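Proline dehydrogenase (Bradyrhizobium diazoefficiens, PDB 4Q73) probably oxidises proline to glutamate in two steps, an FAD-dependent proline dehydrogenase and an NAD-dependent aldehyde dehydrogenase acting within one chain. Local coordinates at residues A204-R209 with S448-L453; A766-A771 with L916-H921. The protein carries 1 engineered substitution. One frame throughout, in Å; residues are numbered along the deposited sequence.

Overall arrangement
The two contacts follow one another along the chain, and each belongs to a different catalytic half of this bifunctional enzyme. Contact 1 (204-209 with 448-453) lies in the proline dehydrogenase part, where helix 204-222 meets the turn after strand 440-448 of the parallel beta barrel, away from the annotated sites. Contact 2 (766-771 with 916-921) pairs two strands of the aldehyde dehydrogenase part; there the side chain of T917 is about 7 Å from that of C794, the predicted active-site cysteine. The centres of contact 1 and contact 2 are about 24 Å apart, yet the nearest atoms of contact 1 and contact 2 approach to about 6 Å without touching. One contact is held by charged side chains, the other mainly by backbone hydrogen bonds.

Contact 1 of 2, residues A204-R209 with S448-L453; sequences AADARR and SHRDLL
R209 reaches from helix 204-222 to the turn 448-451 and grips D451 end-on, one terminal nitrogen to each carboxylate oxygen. NH1 of R209 stands 2.9 Å from OD2 of D451 with an N-H...O angle of 171°, and NH2 of R209 is 3.3 Å from OD1 of D451. Both oxygens use their syn lone pairs, and the two groups are nearly coplanar. Over one face of the R209 guanidinium lies that of R450, stacked with centres 3.9 Å apart and planes 8° from parallel; NE of R450 sits above the middle of the R209 group, 3.4 Å from its CZ.

In the next shell, NH2 of R209 meets OD1 of D206 at 3.3 Å, the nitrogen lying above the D206 carboxylate plane. The same OD1 has only a long, purely electrostatic approach to NH2 of R450. Y210 and OD1 of D451 share a further hydrogen bond. A leucine in place of this arginine would probably leave D451 without its two-pronged partner and R450 without its stacking partner. The two carboxylates probably offset the like charges of the stacked arginines, so a salt-bridge network joins helix 204-222 to the turn after strand 440-448 of the proline dehydrogenase beta-alpha barrel.

Contact 2 of 2, residues A766-A771 with L916-H921; sequences AMIADA and LTLGVH
Parallel beta pairing joins strand 765-769 to strand 917-921 inside the mixed sheet of the aldehyde dehydrogenase domain, where strand 765-769 also pairs with strand 797-803 and strand 917-921 with strand 939-942. The axes of segments 766-769 and 917-921 approach to 4.5 Å, their directions 10° apart. Four backbone bonds form the ladder: G919 N to A766 O, I768 N to G919 O, H921 N to I768 O and D770 N to H921 O. The bond from H921 N to I768 O is 2.8 Å long with an N-H...O angle of 173°. Before the ladder, a water accepts from A766 N at 2.8 Å and donates to T917 O at 2.6 Å, spanning a pair too far apart to bond directly.

On one face, CD1 of L918 lies 3.9 Å from CB of A766, while helix 902-911 covers A766 and I768. On the other, M767 extends over G919, bringing its CG to 3.6 Å from the G919 O; a CB on G919 would clash with CE of M767. Helix 775-787 packs against M767 and H921 on this face. T917 OG1 bonds to the backbone O of S795, the neighbour of the predicted active-site C794. Extended through chi1 (176°) and chi2, the M767 chain carries its sulfur obliquely to the H921 ring, SD of M767 lying 3.8 Å from ND1 of H921.

Contact 1 of 2, residues A204-R209 with S448-L453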
loop_
_atom_site.group_PDB
_atom_site.type_symbol
_atom_site.label_atom_id
_atom_site.label_comp_id
_atom_site.label_asym_id
_atom_site.label_seq_id
_atom_site.Cartn_x
_atom_site.Cartn_y
_atom_site.Cartn_z
ATOM N N ALA A 204 -30.290 34.850 -39.739
ATOM C CA ALA A 204 -30.060 36.132 -40.392
ATOM C C ALA A 204 -30.798 37.266 -39.660
ATOM O O ALA A 204 -30.267 38.381 -39.480
ATOM C CB ALA A 204 -30.516 36.074 -41.866
ATOM N N ALA A 205 -32.014 36.967 -39.217
ATOM C CA ALA A 205 -32.821 37.948 -38.501
ATOM C C ALA A 205 -32.150 38.358 -37.185
ATOM O O ALA A 205 -32.167 39.527 -36.823
ATOM C CB ALA A 205 -34.240 37.407 -38.263
ATOM N N ASP A 206 -31.563 37.391 -36.479
ATOM C CA ASP A 206 -30.817 37.657 -35.247
ATOM C C ASP A 206 -29.578 38.516 -35.473
ATOM O O ASP A 206 -29.264 39.406 -34.669
ATOM C CB ASP A 206 -30.421 36.360 -34.541
ATOM C CG ASP A 206 -31.522 35.827 -33.630
ATOM O OD1 ASP A 206 -32.346 36.633 -33.144
ATOM O OD2 ASP A 206 -31.560 34.598 -33.404
ATOM N N ALA A 207 -28.876 38.253 -36.567
ATOM C CA ALA A 207 -27.687 39.029 -36.881
ATOM C C ALA A 207 -28.029 40.485 -37.193
ATOM O O ALA A 207 -27.239 41.385 -36.894
ATOM C CB ALA A 207 -26.913 38.397 -38.041
ATOM N N ARG A 208 -29.219 40.713 -37.754
ATOM C CA ARG A 208 -29.708 42.075 -38.027
ATOM C C ARG A 208 -30.190 42.739 -36.736
ATOM O O ARG A 208 -29.991 43.941 -36.530
ATOM C CB ARG A 208 -30.845 42.075 -39.083
ATOM C CG ARG A 208 -30.427 41.594 -40.504
ATOM C CD ARG A 208 -31.454 41.930 -41.631
ATOM N NE ARG A 208 -32.760 41.284 -41.447
ATOM C CZ ARG A 208 -33.075 40.055 -41.871
ATOM N NH1 ARG A 208 -32.175 39.311 -42.506
ATOM N NH2 ARG A 208 -34.291 39.563 -41.646
ATOM N N ARG A 209 -30.837 41.964 -35.868
ATOM C CA ARG A 209 -31.347 42.527 -34.613
ATOM C C ARG A 209 -30.158 43.014 -33.779
ATOM O O ARG A 209 -30.146 44.147 -33.265
ATOM C CB ARG A 209 -32.190 41.499 -33.846
ATOM C CG ARG A 209 -32.565 41.946 -32.438
ATOM C CD ARG A 209 -33.441 40.928 -31.710
ATOM N NE ARG A 209 -32.763 39.638 -31.511
ATOM C CZ ARG A 209 -31.950 39.357 -30.493
ATOM N NH1 ARG A 209 -31.665 40.291 -29.584
ATOM N NH2 ARG A 209 -31.403 38.145 -30.397
ATOM N N SER A 448 -31.123 42.845 -24.316
ATOM C CA SER A 448 -32.450 42.273 -24.129
ATOM C C SER A 448 -32.430 41.006 -23.297
ATOM O O SER A 448 -31.452 40.245 -23.323
ATOM C CB SER A 448 -33.088 41.949 -25.481
ATOM O OG SER A 448 -32.931 43.043 -26.350
ATOM N N HIS A 449 -33.551 40.761 -22.626
ATOM C CA HIS A 449 -33.772 39.543 -21.855
ATOM C C HIS A 449 -33.464 38.273 -22.662
ATOM O O HIS A 449 -32.961 37.289 -22.115
ATOM C CB HIS A 449 -35.224 39.479 -21.386
ATOM C CG HIS A 449 -35.539 40.475 -20.305
ATOM N ND1 HIS A 449 -36.796 41.063 -20.205
ATOM C CD2 HIS A 449 -34.803 40.961 -19.307
ATOM C CE1 HIS A 449 -36.783 41.889 -19.175
ATOM N NE2 HIS A 449 -35.600 41.859 -18.607
ATOM N N ARG A 450 -33.753 38.299 -23.956
ATOM C CA ARG A 450 -33.554 37.108 -24.785
ATOM C C ARG A 450 -32.068 36.752 -24.968
ATOM O O ARG A 450 -31.728 35.647 -25.396
ATOM C CB ARG A 450 -34.236 37.299 -26.128
ATOM C CG ARG A 450 -33.545 38.311 -27.031
ATOM C CD ARG A 450 -34.510 38.811 -28.091
ATOM N NE ARG A 450 -34.727 37.820 -29.143
ATOM C CZ ARG A 450 -35.578 37.977 -30.157
ATOM N NH1 ARG A 450 -36.299 39.094 -30.256
ATOM N NH2 ARG A 450 -35.699 37.017 -31.073
ATOM N N ASP A 451 -31.189 37.669 -24.580
ATOM C CA ASP A 451 -29.749 37.436 -24.670
ATOM C C ASP A 451 -29.085 37.277 -23.294
ATOM O O ASP A 451 -27.862 37.125 -23.194
ATOM C CB ASP A 451 -29.091 38.576 -25.453
ATOM C CG ASP A 451 -29.675 38.730 -26.859
ATOM O OD1 ASP A 451 -29.773 37.703 -27.565
ATOM O OD2 ASP A 451 -30.052 39.868 -27.250
ATOM N N LEU A 452 -29.893 37.304 -22.236
ATOM C CA LEU A 452 -29.347 37.269 -20.881
ATOM C C LEU A 452 -28.775 35.909 -20.508
ATOM O O LEU A 452 -27.641 35.820 -20.050
ATOM C CB LEU A 452 -30.398 37.665 -19.851
ATOM C CG LEU A 452 -29.899 37.627 -18.407
ATOM C CD1 LEU A 452 -28.755 38.662 -18.194
ATOM C CD2 LEU A 452 -31.077 37.905 -17.478
ATOM N N LEU A 453 -29.571 34.857 -20.686
ATOM C CA LEU A 453 -29.172 33.497 -20.289
ATOM C C LEU A 453 -27.768 33.085 -20.755
ATOM O O LEU A 453 -26.954 32.645 -19.954
ATOM C CB LEU A 453 -30.193 32.485 -20.789
ATOM C CG LEU A 453 -31.299 31.976 -19.858
ATOM C CD1 LEU A 453 -31.885 30.671 -20.414
ATOM C CD2 LEU A 453 -30.781 31.772 -18.456
#

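Contact 2 of 2, residues A766-A771 with L916-H921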
loop_
_atom_site.group_PDB
_atom_site.type_symbol
_atom_site.label_atom_id
_atom_site.label_comp_id
_atom_site.label_asym_id
_atom_site.label_seq_id
_atom_site.Cartn_x
_atom_site.Cartn_y
_atom_site.Cartn_z
ATOM N N ALA A 766 -36.441 11.202 -30.802
ATOM C CA ALA A 766 -37.094 12.393 -30.282
ATOM C C ALA A 766 -36.082 13.288 -29.572
ATOM O O ALA A 766 -35.055 12.827 -29.092
ATOM C CB ALA A 766 -38.202 12.021 -29.310
ATOM N N MET A 767 -36.384 14.574 -29.509
ATOM C CA MET A 767 -35.722 15.450 -28.568
ATOM C C MET A 767 -36.810 16.155 -27.775
ATOM O O MET A 767 -37.815 16.559 -28.345
ATOM C CB MET A 767 -34.812 16.469 -29.261
ATOM C CG MET A 767 -34.190 17.454 -28.243
ATOM S SD MET A 767 -33.075 18.699 -28.938
ATOM C CE MET A 767 -31.605 17.693 -29.277
ATOM N N ILE A 768 -36.626 16.268 -26.463
ATOM C CA ILE A 768 -37.554 17.021 -25.626
ATOM C C ILE A 768 -36.864 18.263 -25.120
ATOM O O ILE A 768 -35.843 18.175 -24.438
ATOM C CB ILE A 768 -38.032 16.205 -24.419
ATOM C CG1 ILE A 768 -38.683 14.901 -24.880
ATOM C CG2 ILE A 768 -39.009 17.011 -23.585
ATOM C CD1 ILE A 768 -39.155 14.033 -23.726
ATOM N N ALA A 769 -37.395 19.428 -25.486
ATOM C CA ALA A 769 -36.815 20.694 -25.045
ATOM C C ALA A 769 -37.835 21.439 -24.196
ATOM O O ALA A 769 -38.935 21.745 -24.676
ATOM C CB ALA A 769 -36.389 21.559 -26.269
ATOM N N ASP A 770 -37.487 21.738 -22.948
ATOM C CA ASP A 770 -38.419 22.470 -22.097
ATOM C C ASP A 770 -38.127 23.973 -22.081
ATOM O O ASP A 770 -37.202 24.425 -22.755
ATOM C CB ASP A 770 -38.595 21.817 -20.698
ATOM C CG ASP A 770 -37.398 22.003 -19.756
ATOM O OD1 ASP A 770 -36.481 22.811 -20.008
ATOM O OD2 ASP A 770 -37.399 21.323 -18.709
ATOM N N ALA A 771 -38.937 24.754 -21.369
ATOM C CA ALA A 771 -38.787 26.209 -21.400
ATOM C C ALA A 771 -37.605 26.719 -20.577
ATOM O O ALA A 771 -37.354 27.933 -20.561
ATOM C CB ALA A 771 -40.065 26.894 -20.973
ATOM N N LEU A 916 -33.552 4.191 -30.177
ATOM C CA LEU A 916 -32.136 4.391 -30.491
ATOM C C LEU A 916 -31.517 5.577 -29.714
ATOM O O LEU A 916 -30.800 5.381 -28.729
ATOM C CB LEU A 916 -31.956 4.549 -32.004
ATOM C CG LEU A 916 -30.510 4.502 -32.510
ATOM C CD1 LEU A 916 -29.779 3.308 -31.925
ATOM C CD2 LEU A 916 -30.532 4.415 -34.027
ATOM N N THR A 917 -31.787 6.810 -30.156
ATOM C CA THR A 917 -31.362 7.999 -29.397
ATOM C C THR A 917 -32.514 8.889 -28.922
ATOM O O THR A 917 -33.616 8.891 -29.488
ATOM C CB THR A 917 -30.325 8.873 -30.165
ATOM O OG1 THR A 917 -30.911 9.359 -31.381
ATOM C CG2 THR A 917 -29.079 8.065 -30.509
ATOM N N LEU A 918 -32.239 9.652 -27.868
ATOM C CA LEU A 918 -33.168 10.626 -27.334
ATOM C C LEU A 918 -32.394 11.821 -26.820
ATOM O O LEU A 918 -31.400 11.660 -26.098
ATOM C CB LEU A 918 -33.987 10.009 -26.198
ATOM C CG LEU A 918 -34.781 11.000 -25.342
ATOM C CD1 LEU A 918 -35.885 11.639 -26.163
ATOM C CD2 LEU A 918 -35.381 10.285 -24.165
ATOM N N GLY A 919 -32.833 13.019 -27.205
ATOM C CA GLY A 919 -32.232 14.245 -26.709
ATOM C C GLY A 919 -33.083 14.881 -25.622
ATOM O O GLY A 919 -34.304 14.846 -25.696
ATOM N N VAL A 920 -32.458 15.468 -24.608
ATOM C CA VAL A 920 -33.217 16.234 -23.627
ATOM C C VAL A 920 -32.492 17.544 -23.351
ATOM O O VAL A 920 -31.294 17.559 -23.035
ATOM C CB VAL A 920 -33.430 15.475 -22.300
ATOM C CG1 VAL A 920 -34.330 16.304 -21.373
ATOM C CG2 VAL A 920 -34.060 14.119 -22.550
ATOM N N HIS A 921 -33.225 18.642 -23.499
ATOM C CA HIS A 921 -32.712 19.984 -23.252
ATOM C C HIS A 921 -33.521 20.648 -22.158
ATOM O O HIS A 921 -34.695 21.000 -22.354
ATOM C CB HIS A 921 -32.763 20.836 -24.513
ATOM C CG HIS A 921 -31.441 21.005 -25.178
ATOM N ND1 HIS A 921 -30.937 20.102 -26.086
ATOM C CD2 HIS A 921 -30.501 21.983 -25.065
ATOM C CE1 HIS A 921 -29.752 20.511 -26.512
ATOM N NE2 HIS A 921 -29.475 21.656 -25.901
HETATM O O HOH W 1 -36.213 9.058 -29.010
#